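Local coordinates for protein lipase (Streptomyces rimosus, PDB 5MAL) that hydrolyses triacylglycerols and other esters as a secreted serine esterase, preferring medium acyl chains and also cleaving palmitoyl-CoA, at residues 10-20 / 212-222. Sequence-based numbering, arbitrary orientation.
Sequences SYSSGVGAGSY and ENSYHPTANGQ
Ser10, the nucleophile, meets the edge of the His216 imidazole, its OG lying in the ring plane 2.6 Å from NE2 in a hydrogen bond that either partner could donate. A chi1 of 47° sets OG between the backbone N and the carbonyl carbon of Ser10, which turns it to His216 NE2. At the other ring nitrogen, His216 ND1 donates a bent hydrogen bond to Ser214 O (2.9 Å), a backbone carbonyl tilted from the ring plane and standing where many serine hydrolases place a carboxylate. Tyr11 lies under one face of the imidazole as an offset stack, centroids 4.5 Å apart and planes 30° from parallel; its CD2 rests on Pro217 CD, while its backbone O receives Gln222 NE2 in a nearly straight bond of 3.0 Å that arrives from above the carbonyl plane. The other amide atom of Gln222, OE1, bonds to Tyr34 N, so both polar atoms of the group are held. Were Tyr11 an alanine, that face of His216 would probably lose its stacking partner and the ring could tilt away from Ser10. Val15 closes the opposite face: CG1, anti to the backbone N (chi1 172°), sits 4.2 Å above the centre of the His216 ring in a CH-pi contact. A water donates to Val15 O and Pro217 O and accepts from Gln222 NE2. Gly16 packs so tightly against Pro217 O that a beta carbon would clash there, and its N-H is taken by Tyr20 OH at 2.9 Å. Beyond it, Ala17 CB touches Gln222 CG, 3.7 Å away, on the first turn of helix 219-232, which Thr218 N-caps. Nucleophile after the first strand and histidine just before the last helix form the active site of an SGNH (GDSL) hydrolase, here a Ser-His dyad.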
loop_
_atom_site.group_PDB
_atom_site.type_symbol
_atom_site.label_atom_id
_atom_site.label_comp_id
_atom_site.label_asym_id
_atom_site.label_seq_id
_atom_site.Cartn_x
_atom_site.Cartn_y
_atom_site.Cartn_z
ATOM N N SER A 10 5.854 0.647 -0.296
ATOM C CA SER A 10 6.318 -0.687 -0.606
ATOM C C SER A 10 5.180 -1.578 -1.080
ATOM O O SER A 10 5.418 -2.605 -1.713
ATOM C CB SER A 10 6.983 -1.288 0.620
ATOM O OG SER A 10 6.158 -1.060 1.745
ATOM N N TYR A 11 3.943 -1.211 -0.750
ATOM C CA TYR A 11 2.811 -2.030 -1.207
ATOM C C TYR A 11 2.587 -1.811 -2.690
ATOM O O TYR A 11 1.942 -2.625 -3.360
ATOM C CB TYR A 11 1.543 -1.732 -0.412
ATOM C CG TYR A 11 1.649 -2.309 0.971
ATOM C CD1 TYR A 11 2.468 -1.713 1.912
ATOM C CD2 TYR A 11 0.993 -3.481 1.317
ATOM C CE1 TYR A 11 2.614 -2.242 3.162
ATOM C CE2 TYR A 11 1.142 -4.028 2.585
ATOM C CZ TYR A 11 1.961 -3.395 3.495
ATOM O OH TYR A 11 2.121 -3.894 4.766
ATOM N N SER A 12 3.109 -0.701 -3.198
ATOM C CA SER A 12 2.991 -0.415 -4.618
ATOM C C SER A 12 4.259 -0.822 -5.327
ATOM O O SER A 12 4.207 -1.293 -6.455
ATOM C CB SER A 12 2.705 1.063 -4.882
ATOM O OG SER A 12 1.396 1.385 -4.458
ATOM N N SER A 13 5.402 -0.604 -4.686
ATOM C CA SER A 13 6.664 -0.993 -5.316
ATOM C C SER A 13 6.727 -2.506 -5.406
ATOM O O SER A 13 7.283 -3.047 -6.353
ATOM C CB SER A 13 7.878 -0.456 -4.545
ATOM O OG SER A 13 8.176 -1.266 -3.414
ATOM N N GLY A 14 6.144 -3.182 -4.424
ATOM C CA GLY A 14 6.065 -4.630 -4.459
ATOM C C GLY A 14 7.121 -5.339 -3.635
ATOM O O GLY A 14 7.529 -6.440 -3.971
ATOM N N VAL A 15 7.578 -4.704 -2.567
ATOM C CA VAL A 15 8.413 -5.387 -1.589
ATOM C C VAL A 15 7.691 -6.659 -1.185
ATOM O O VAL A 15 6.515 -6.616 -0.852
ATOM C CB VAL A 15 8.684 -4.496 -0.366
ATOM C CG1 VAL A 15 9.397 -5.273 0.746
ATOM C CG2 VAL A 15 9.487 -3.292 -0.802
ATOM N N GLY A 16 8.376 -7.795 -1.275
ATOM C CA GLY A 16 7.745 -9.067 -0.965
ATOM C C GLY A 16 7.299 -9.892 -2.158
ATOM O O GLY A 16 7.029 -11.092 -2.017
ATOM N N ALA A 17 7.225 -9.270 -3.336
ATOM C CA ALA A 17 6.775 -9.977 -4.527
ATOM C C ALA A 17 7.943 -10.436 -5.388
ATOM O O ALA A 17 7.750 -11.182 -6.343
ATOM C CB ALA A 17 5.850 -9.107 -5.348
ATOM N N GLY A 18 9.147 -9.981 -5.050
ATOM C CA GLY A 18 10.358 -10.438 -5.710
ATOM C C GLY A 18 10.633 -9.822 -7.064
ATOM O O GLY A 18 10.028 -8.819 -7.429
ATOM N N SER A 19 11.568 -10.419 -7.803
ATOM C CA SER A 19 11.870 -9.981 -9.170
ATOM C C SER A 19 12.017 -8.458 -9.277
ATOM O O SER A 19 11.328 -7.817 -10.070
ATOM C CB SER A 19 10.779 -10.476 -10.115
ATOM O OG SER A 19 10.740 -11.900 -10.123
ATOM N N TYR A 20 12.903 -7.887 -8.465
ATOM C CA TYR A 20 13.055 -6.432 -8.426
ATOM C C TYR A 20 13.881 -5.892 -9.572
ATOM O O TYR A 20 14.823 -6.528 -10.050
ATOM C CB TYR A 20 13.665 -5.984 -7.098
ATOM C CG TYR A 20 12.909 -6.567 -5.937
ATOM C CD1 TYR A 20 11.639 -6.105 -5.613
ATOM C CD2 TYR A 20 13.446 -7.605 -5.187
ATOM C CE1 TYR A 20 10.921 -6.665 -4.565
ATOM C CE2 TYR A 20 12.742 -8.167 -4.131
ATOM C CZ TYR A 20 11.477 -7.698 -3.829
ATOM O OH TYR A 20 10.782 -8.259 -2.787
ATOM N N GLU A 212 12.477 -7.170 5.366
ATOM C CA GLU A 212 11.671 -6.146 4.714
ATOM C C GLU A 212 10.352 -6.695 4.163
ATOM O O GLU A 212 9.395 -5.945 3.960
ATOM C CB GLU A 212 12.482 -5.495 3.589
ATOM C CG GLU A 212 12.966 -6.464 2.512
ATOM C CD GLU A 212 14.403 -6.956 2.713
ATOM O OE1 GLU A 212 14.823 -7.203 3.872
ATOM O OE2 GLU A 212 15.115 -7.100 1.690
ATOM N N ASN A 213 10.289 -8.001 3.936
ATOM C CA ASN A 213 9.111 -8.600 3.309
ATOM C C ASN A 213 7.912 -8.751 4.229
ATOM O O ASN A 213 6.784 -8.930 3.766
ATOM C CB ASN A 213 9.472 -9.964 2.729
ATOM C CG ASN A 213 10.256 -9.844 1.449
ATOM O OD1 ASN A 213 10.577 -8.732 1.015
ATOM N ND2 ASN A 213 10.580 -10.978 0.838
ATOM N N SER A 214 8.160 -8.681 5.532
ATOM C CA SER A 214 7.137 -8.959 6.515
ATOM C C SER A 214 5.912 -8.068 6.310
ATOM O O SER A 214 6.060 -6.881 6.108
ATOM C CB SER A 214 7.707 -8.774 7.925
ATOM O OG SER A 214 8.947 -9.456 8.077
ATOM N N TYR A 215 4.730 -8.678 6.310
ATOM C CA TYR A 215 3.429 -8.004 6.176
ATOM C C TYR A 215 3.184 -7.397 4.803
ATOM O O TYR A 215 2.199 -6.691 4.592
ATOM C CB TYR A 215 3.259 -6.929 7.245
ATOM C CG TYR A 215 3.200 -7.534 8.614
ATOM C CD1 TYR A 215 2.069 -8.223 9.029
ATOM C CD2 TYR A 215 4.286 -7.459 9.475
ATOM C CE1 TYR A 215 2.006 -8.801 10.273
ATOM C CE2 TYR A 215 4.237 -8.043 10.731
ATOM C CZ TYR A 215 3.092 -8.716 11.120
ATOM O OH TYR A 215 3.010 -9.292 12.368
ATOM N N HIS A 216 4.061 -7.679 3.857
ATOM C CA HIS A 216 3.827 -7.202 2.505
ATOM C C HIS A 216 3.186 -8.279 1.655
ATOM O O HIS A 216 3.264 -9.454 1.988
ATOM C CB HIS A 216 5.130 -6.739 1.890
ATOM C CG HIS A 216 5.587 -5.438 2.444
ATOM N ND1 HIS A 216 6.227 -5.331 3.659
ATOM C CD2 HIS A 216 5.404 -4.173 2.000
ATOM C CE1 HIS A 216 6.462 -4.055 3.916
ATOM N NE2 HIS A 216 5.971 -3.334 2.925
ATOM N N PRO A 217 2.537 -7.885 0.557
ATOM C CA PRO A 217 1.909 -8.913 -0.273
ATOM C C PRO A 217 2.933 -9.855 -0.871
ATOM O O PRO A 217 4.048 -9.443 -1.212
ATOM C CB PRO A 217 1.234 -8.108 -1.376
ATOM C CG PRO A 217 0.971 -6.781 -0.753
ATOM C CD PRO A 217 2.182 -6.529 0.107
ATOM N N THR A 218 2.560 -11.121 -0.959
ATOM C CA THR A 218 3.343 -12.086 -1.700
ATOM C C THR A 218 3.179 -11.795 -3.184
ATOM O O THR A 218 2.422 -10.898 -3.562
ATOM C CB THR A 218 2.877 -13.501 -1.413
ATOM O OG1 THR A 218 1.538 -13.650 -1.915
ATOM C CG2 THR A 218 2.895 -13.768 0.090
ATOM N N ALA A 219 3.852 -12.576 -4.030
ATOM C CA ALA A 219 3.652 -12.447 -5.463
ATOM C C ALA A 219 2.179 -12.673 -5.811
ATOM O O ALA A 219 1.615 -11.958 -6.631
ATOM C CB ALA A 219 4.538 -13.439 -6.222
ATOM N N ASN A 220 1.569 -13.657 -5.152
ATOM C CA ASN A 220 0.163 -13.988 -5.370
ATOM C C ASN A 220 -0.716 -12.821 -4.896
ATOM O O ASN A 220 -1.720 -12.487 -5.524
ATOM C CB ASN A 220 -0.202 -15.300 -4.643
ATOM C CG ASN A 220 -1.456 -15.960 -5.209
ATOM O OD1 ASN A 220 -2.080 -15.432 -6.121
ATOM N ND2 ASN A 220 -1.816 -17.124 -4.679
ATOM N N GLY A 221 -0.314 -12.202 -3.794
ATOM C CA GLY A 221 -1.005 -11.030 -3.270
ATOM C C GLY A 221 -0.955 -9.858 -4.228
ATOM O O GLY A 221 -1.915 -9.108 -4.359
ATOM N N GLN A 222 0.165 -9.682 -4.916
ATOM C CA GLN A 222 0.236 -8.587 -5.864
ATOM C C GLN A 222 -0.603 -8.891 -7.094
ATOM O O GLN A 222 -1.327 -8.031 -7.586
ATOM C CB GLN A 222 1.681 -8.307 -6.256
ATOM C CG GLN A 222 2.479 -7.585 -5.185
ATOM C CD GLN A 222 2.025 -6.138 -5.013
ATOM O OE1 GLN A 222 1.371 -5.570 -5.895
ATOM N NE2 GLN A 222 2.372 -5.540 -3.877
HETATM O O HOH W 1 4.364 -7.015 -2.468
HETATM O O HOH W 2 5.987 -14.097 -3.130
#